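Local atomic coordinates of hypothetical protein CG14615-PA (Drosophila melanogaster, PDB entry 1SQH), a protein that is of unknown function but has an acetyltransferase-like fold and may transfer acyl groups to the amino group of glycine. Residues F208-G213 and S257-R262; W225-D230 and L234-V239. All coordinates share one frame; numbering follows the deposited sequence.

Contact 1. Residues F208-G213 and S257-R262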
loop_
_atom_site.group_PDB
_atom_site.type_symbol
_atom_site.label_atom_id
_atom_site.label_comp_id
_atom_site.label_asym_id
_atom_site.label_seq_id
_atom_site.Cartn_x
_atom_site.Cartn_y
_atom_site.Cartn_z
ATOM N N PHE A 208 -8.389 8.295 8.949
ATOM C CA PHE A 208 -7.833 9.193 7.938
ATOM C C PHE A 208 -7.999 8.826 6.469
ATOM O O PHE A 208 -7.730 9.652 5.587
ATOM C CB PHE A 208 -6.364 9.420 8.252
ATOM C CG PHE A 208 -6.153 10.241 9.478
ATOM C CD1 PHE A 208 -6.445 11.603 9.466
ATOM C CD2 PHE A 208 -5.727 9.656 10.664
ATOM C CE1 PHE A 208 -6.313 12.371 10.621
ATOM C CE2 PHE A 208 -5.595 10.418 11.824
ATOM C CZ PHE A 208 -5.890 11.776 11.799
ATOM N N ASN A 209 -8.437 7.601 6.199
ATOM C CA ASN A 209 -8.637 7.157 4.821
ATOM C C ASN A 209 -10.118 6.906 4.567
ATOM O O ASN A 209 -10.920 6.856 5.509
ATOM C CB ASN A 209 -7.842 5.863 4.571
ATOM C CG ASN A 209 -6.677 6.061 3.601
ATOM O OD1 ASN A 209 -6.194 7.180 3.407
ATOM N ND2 ASN A 209 -6.221 4.970 2.997
ATOM N N LYS A 210 -10.496 6.760 3.301
ATOM C CA LYS A 210 -11.893 6.457 2.992
ATOM C C LYS A 210 -12.089 4.949 3.175
ATOM O O LYS A 210 -11.137 4.171 3.066
ATOM C CB LYS A 210 -12.247 6.854 1.551
ATOM C CG LYS A 210 -12.267 8.357 1.302
ATOM C CD LYS A 210 -12.684 8.669 -0.131
ATOM C CE LYS A 210 -12.489 10.146 -0.487
ATOM N NZ LYS A 210 -13.500 11.053 0.118
ATOM N N SER A 211 -13.321 4.550 3.481
ATOM C CA SER A 211 -13.658 3.144 3.670
ATOM C C SER A 211 -15.148 2.946 3.392
ATOM O O SER A 211 -15.911 3.914 3.345
ATOM C CB SER A 211 -13.336 2.707 5.096
ATOM O OG SER A 211 -14.137 3.412 6.024
ATOM N N LEU A 212 -15.557 1.699 3.181
ATOM C CA LEU A 212 -16.959 1.399 2.921
ATOM C C LEU A 212 -17.342 0.047 3.491
ATOM O O LEU A 212 -16.619 -0.934 3.332
ATOM C CB LEU A 212 -17.251 1.421 1.417
ATOM C CG LEU A 212 -17.420 2.776 0.727
ATOM C CD1 LEU A 212 -17.833 2.572 -0.734
ATOM C CD2 LEU A 212 -18.486 3.587 1.443
ATOM N N GLY A 213 -18.485 0.002 4.161
ATOM C CA GLY A 213 -18.938 -1.246 4.733
ATOM C C GLY A 213 -20.366 -1.550 4.335
ATOM O O GLY A 213 -21.166 -0.639 4.093
ATOM N N SER A 257 -14.022 3.117 -5.884
ATOM C CA SER A 257 -13.292 3.710 -7.014
ATOM C C SER A 257 -13.870 5.090 -7.348
ATOM O O SER A 257 -13.131 6.077 -7.507
ATOM C CB SER A 257 -13.367 2.800 -8.246
ATOM O OG SER A 257 -12.675 1.578 -8.034
ATOM N N ARG A 258 -15.195 5.148 -7.454
ATOM C CA ARG A 258 -15.886 6.402 -7.735
ATOM C C ARG A 258 -15.649 7.416 -6.622
ATOM O O ARG A 258 -15.245 8.543 -6.888
ATOM C CB ARG A 258 -17.389 6.170 -7.854
ATOM C CG ARG A 258 -17.861 5.770 -9.224
ATOM C CD ARG A 258 -18.430 6.965 -9.969
ATOM N NE ARG A 258 -19.452 7.672 -9.197
ATOM C CZ ARG A 258 -20.526 8.238 -9.735
ATOM N NH1 ARG A 258 -20.727 8.167 -11.046
ATOM N NH2 ARG A 258 -21.375 8.908 -8.973
ATOM N N GLU A 259 -15.895 7.008 -5.379
ATOM C CA GLU A 259 -15.736 7.919 -4.247
ATOM C C GLU A 259 -14.346 8.522 -4.172
ATOM O O GLU A 259 -14.203 9.726 -3.961
ATOM C CB GLU A 259 -16.070 7.233 -2.908
ATOM C CG GLU A 259 -15.934 8.182 -1.700
ATOM C CD GLU A 259 -16.392 7.578 -0.369
ATOM O OE1 GLU A 259 -16.018 8.130 0.686
ATOM O OE2 GLU A 259 -17.129 6.568 -0.362
ATOM N N ILE A 260 -13.318 7.698 -4.350
ATOM C CA ILE A 260 -11.963 8.215 -4.280
ATOM C C ILE A 260 -11.695 9.192 -5.411
ATOM O O ILE A 260 -11.182 10.275 -5.189
ATOM C CB ILE A 260 -10.898 7.083 -4.345
ATOM C CG1 ILE A 260 -10.966 6.218 -3.079
ATOM C CG2 ILE A 260 -9.494 7.702 -4.503
ATOM C CD1 ILE A 260 -9.967 5.067 -3.062
ATOM N N ALA A 261 -12.044 8.801 -6.627
ATOM C CA ALA A 261 -11.804 9.648 -7.794
ATOM C C ALA A 261 -12.525 10.988 -7.743
ATOM O O ALA A 261 -12.038 11.982 -8.277
ATOM C CB ALA A 261 -12.190 8.898 -9.073
ATOM N N ARG A 262 -13.677 11.031 -7.091
ATOM C CA ARG A 262 -14.401 12.288 -7.042
ATOM C C ARG A 262 -13.995 13.147 -5.854
ATOM O O ARG A 262 -14.374 14.308 -5.762
ATOM C CB ARG A 262 -15.903 12.024 -7.032
ATOM C CG ARG A 262 -16.362 11.296 -8.274
ATOM C CD ARG A 262 -17.743 11.740 -8.668
ATOM N NE ARG A 262 -18.186 11.142 -9.926
ATOM C CZ ARG A 262 -19.329 11.461 -10.526
ATOM N NH1 ARG A 262 -20.135 12.367 -9.980
ATOM N NH2 ARG A 262 -19.669 10.877 -11.665
HETATM O O HOH W 1 -15.416 6.621 3.060
#

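Contact 2. Residues W225-D230 and L234-V239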
loop_
_atom_site.group_PDB
_atom_site.type_symbol
_atom_site.label_atom_id
_atom_site.label_comp_id
_atom_site.label_asym_id
_atom_site.label_seq_id
_atom_site.Cartn_x
_atom_site.Cartn_y
_atom_site.Cartn_z
ATOM N N TRP A 225 -16.652 -5.290 3.369
ATOM C CA TRP A 225 -16.011 -3.982 3.470
ATOM C C TRP A 225 -14.870 -3.779 2.470
ATOM O O TRP A 225 -14.359 -4.732 1.883
ATOM C CB TRP A 225 -15.493 -3.791 4.902
ATOM C CG TRP A 225 -14.658 -4.947 5.358
ATOM C CD1 TRP A 225 -13.341 -5.169 5.074
ATOM C CD2 TRP A 225 -15.116 -6.106 6.064
ATOM N NE1 TRP A 225 -12.950 -6.400 5.550
ATOM C CE2 TRP A 225 -14.021 -6.996 6.161
ATOM C CE3 TRP A 225 -16.347 -6.482 6.618
ATOM C CZ2 TRP A 225 -14.124 -8.244 6.790
ATOM C CZ3 TRP A 225 -16.450 -7.725 7.243
ATOM C CH2 TRP A 225 -15.342 -8.590 7.322
ATOM N N ILE A 226 -14.477 -2.522 2.293
ATOM C CA ILE A 226 -13.405 -2.165 1.378
ATOM C C ILE A 226 -12.739 -0.908 1.949
ATOM O O ILE A 226 -13.405 -0.045 2.522
ATOM C CB ILE A 226 -13.981 -1.923 -0.052
ATOM C CG1 ILE A 226 -12.881 -2.062 -1.110
ATOM C CG2 ILE A 226 -14.629 -0.547 -0.136
ATOM C CD1 ILE A 226 -12.023 -0.851 -1.248
ATOM N N PHE A 227 -11.420 -0.820 1.813
ATOM C CA PHE A 227 -10.665 0.320 2.342
ATOM C C PHE A 227 -9.933 1.079 1.252
ATOM O O PHE A 227 -9.785 0.584 0.131
ATOM C CB PHE A 227 -9.561 -0.147 3.294
ATOM C CG PHE A 227 -10.020 -0.490 4.665
ATOM C CD1 PHE A 227 -10.579 -1.736 4.938
ATOM C CD2 PHE A 227 -9.831 0.417 5.710
ATOM C CE1 PHE A 227 -10.942 -2.080 6.240
ATOM C CE2 PHE A 227 -10.191 0.090 7.018
ATOM C CZ PHE A 227 -10.745 -1.161 7.287
ATOM N N GLN A 228 -9.467 2.280 1.595
ATOM C CA GLN A 228 -8.626 3.038 0.679
ATOM C C GLN A 228 -7.282 2.533 1.204
ATOM O O GLN A 228 -7.149 2.326 2.407
ATOM C CB GLN A 228 -8.726 4.545 0.914
ATOM C CG GLN A 228 -7.877 5.338 -0.085
ATOM C CD GLN A 228 -8.159 6.827 -0.053
ATOM O OE1 GLN A 228 -7.881 7.542 -1.019
ATOM N NE2 GLN A 228 -8.701 7.303 1.055
ATOM N N ASN A 229 -6.290 2.332 0.344
ATOM C CA ASN A 229 -5.019 1.795 0.836
ATOM C C ASN A 229 -3.853 2.776 0.910
ATOM O O ASN A 229 -4.035 3.988 0.757
ATOM C CB ASN A 229 -4.624 0.563 0.009
ATOM C CG ASN A 229 -4.187 0.909 -1.394
ATOM O OD1 ASN A 229 -4.208 2.070 -1.805
ATOM N ND2 ASN A 229 -3.775 -0.105 -2.144
ATOM N N ASP A 230 -2.651 2.252 1.150
ATOM C CA ASP A 230 -1.479 3.107 1.266
ATOM C C ASP A 230 -0.932 3.612 -0.071
ATOM O O ASP A 230 0.177 4.149 -0.146
ATOM C CB ASP A 230 -0.381 2.415 2.097
ATOM C CG ASP A 230 -0.156 0.950 1.705
ATOM O OD1 ASP A 230 -0.928 0.394 0.892
ATOM O OD2 ASP A 230 0.809 0.349 2.234
ATOM N N LEU A 234 -7.489 1.036 -3.903
ATOM C CA LEU A 234 -8.353 0.084 -3.200
ATOM C C LEU A 234 -7.570 -0.990 -2.475
ATOM O O LEU A 234 -6.525 -1.428 -2.951
ATOM C CB LEU A 234 -9.310 -0.609 -4.178
ATOM C CG LEU A 234 -10.654 0.003 -4.582
ATOM C CD1 LEU A 234 -10.520 1.489 -4.838
ATOM C CD2 LEU A 234 -11.172 -0.732 -5.821
ATOM N N GLY A 235 -8.098 -1.429 -1.337
ATOM C CA GLY A 235 -7.441 -2.482 -0.584
ATOM C C GLY A 235 -8.319 -3.188 0.444
ATOM O O GLY A 235 -9.404 -2.718 0.789
HETATM N N MSE A 236 -7.828 -4.331 0.919
HETATM C CA MSE A 236 -8.496 -5.134 1.937
HETATM C C MSE A 236 -9.969 -5.424 1.689
HETATM O O MSE A 236 -10.775 -5.432 2.627
HETATM C CB MSE A 236 -8.339 -4.454 3.294
HETATM C CG MSE A 236 -6.907 -4.387 3.768
HETATM SE SE MSE A 236 -6.582 -2.804 4.810
HETATM C CE MSE A 236 -6.186 -1.613 3.312
ATOM N N LEU A 237 -10.323 -5.667 0.430
ATOM C CA LEU A 237 -11.708 -5.965 0.092
ATOM C C LEU A 237 -12.056 -7.333 0.643
ATOM O O LEU A 237 -11.241 -8.249 0.605
ATOM C CB LEU A 237 -11.907 -5.987 -1.429
ATOM C CG LEU A 237 -13.283 -6.475 -1.917
ATOM C CD1 LEU A 237 -14.358 -5.503 -1.434
ATOM C CD2 LEU A 237 -13.309 -6.578 -3.447
ATOM N N GLN A 238 -13.253 -7.472 1.184
ATOM C CA GLN A 238 -13.671 -8.777 1.662
ATOM C C GLN A 238 -15.159 -8.856 1.940
ATOM O O GLN A 238 -15.778 -7.883 2.378
ATOM C CB GLN A 238 -12.889 -9.192 2.907
ATOM C CG GLN A 238 -13.146 -10.649 3.280
ATOM C CD GLN A 238 -12.155 -11.192 4.286
ATOM O OE1 GLN A 238 -12.154 -12.388 4.576
ATOM N NE2 GLN A 238 -11.304 -10.317 4.828
ATOM N N VAL A 239 -15.718 -10.028 1.655
ATOM C CA VAL A 239 -17.126 -10.302 1.886
ATOM C C VAL A 239 -17.211 -11.585 2.708
ATOM O O VAL A 239 -16.638 -12.614 2.329
ATOM C CB VAL A 239 -17.894 -10.508 0.553
ATOM C CG1 VAL A 239 -19.326 -10.935 0.839
ATOM C CG2 VAL A 239 -17.884 -9.222 -0.269
#

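Contact 1. Residues F208-G213 and S257-R262
Lys-210 and Glu-259 reach for each other from opposite directions across the space between a strand and a helix. Their charges pair only loosely: Lys-210 NZ and Glu-259 OE1 form a long salt bridge of 3.9 Å. The lysine is extended as far as CE and bent at its last torsion (chi4 -74°); its CD, at 3.5 Å, is the atom nearest Glu-259 OE1. A water makes the firmer polar link, accepting from Ser-211 N at 3.0 Å and donating to Glu-259 OE1 at 2.9 Å.

Carbon packing joins in. Lys-210 CD lies 3.6 Å from Glu-259 CG and, more loosely, 4.2 Å from Ile-260 CG1. Separately, the Leu-212 CD2 methyl rests against the carboxylate oxygen Glu-259 OE2 at 3.7 Å. Leu-212 also packs on Leu-252 and Ala-255 of helix 248-263, and Lys-210 on its Met-256. Cutting the lysine back to an alanine is likely to leave Glu-259 OE1 without its distant charged partner and open a gap beside Glu-259 CG. Long amphipathic chains suit this partly buried margin; the chemistry suggests that carbon packing and the bridging water, and not a close ion pair alone, hold strand and helix together.

Contact 2. Residues W225-D230 and L234-V239
Trp-225 and Gln-238 face each other as a hydrogen-bonded antiparallel pair: Trp-225 N donates to Gln-238 O at 2.9 Å, and Gln-238 N returns a bond to Trp-225 O. The pair Phe-227 and Gly-235 repeats this, Phe-227 N to Gly-235 O and Gly-235 N to Phe-227 O both being hydrogen bonds of 3.0 Å.

On the face carrying Trp-225 and Phe-227, the indole and the Gln-238 side chain lie side by side, pointing the same way, with ring and amide planes 57° apart. Trp-225 CG sits between its backbone N and carbonyl carbon (chi1 51°), and the ring end leans toward the neighbouring strand, NE1 being 3.8 Å from Gln-238 CB and Gln-238 O over one ring face. NE1 is buried and has no partner in the model. Selenomethionine Met-236 puts SE over the Phe-227 ring, 4.4 Å from its centroid, a Met-aromatic contact; bends at chi2 and chi3 carry CE on to Phe-227 CB. Elsewhere Ile-226 spans two leucines, CD1 lying 3.7 Å from Leu-234 CG and CG1 3.8 Å from Leu-237 CD1.

Backbone shape sets these partners. Met-236, with left-handed backbone angles, and Leu-237 together lie opposite Ile-226 in a beta bulge that shifts the register by one. Glycine suits position 235, because a CB there would collide with Asn-229 CB. Asn-229 OD1 ties down the connecting turn by accepting from Phe-231 N and Gly-233 N. Farther out, Leu-205 of helix 199-208 packs on Phe-227 and Met-236, and Met-256 of helix 248-263 on Ile-226 and Leu-234.

A hairpin whose second strand carries a bulge and leads into a helix matches the β4 region of GNAT acetyltransferases, where the bulged strand typically lines the acyl-CoA site; the arrangement is consistent with such a site here.

How the contacts relate
Both contacts are built on the antiparallel sheet of strands 174-177, 211-216, 222-228 and 234-239. Contact 2 is the buried one, joining neighbouring strands by backbone bonds and aromatic and aliphatic packing; contact 1 is partly buried and lays helix 248-263 across one face of that sheet through charge, water and methylene groups. They meet directly: Leu-212 N lies 2.8 Å from Ile-226 O, a probable hydrogen bond between adjacent strands, and Ser-257 OG packs 3.5 Å from Leu-234 CD2. Contact 2 is nested inside the loop that contact 1 closes, so the hairpin lies between strand 211-216 and the helix in sequence, and the helix packs on the face that carries Ile-226.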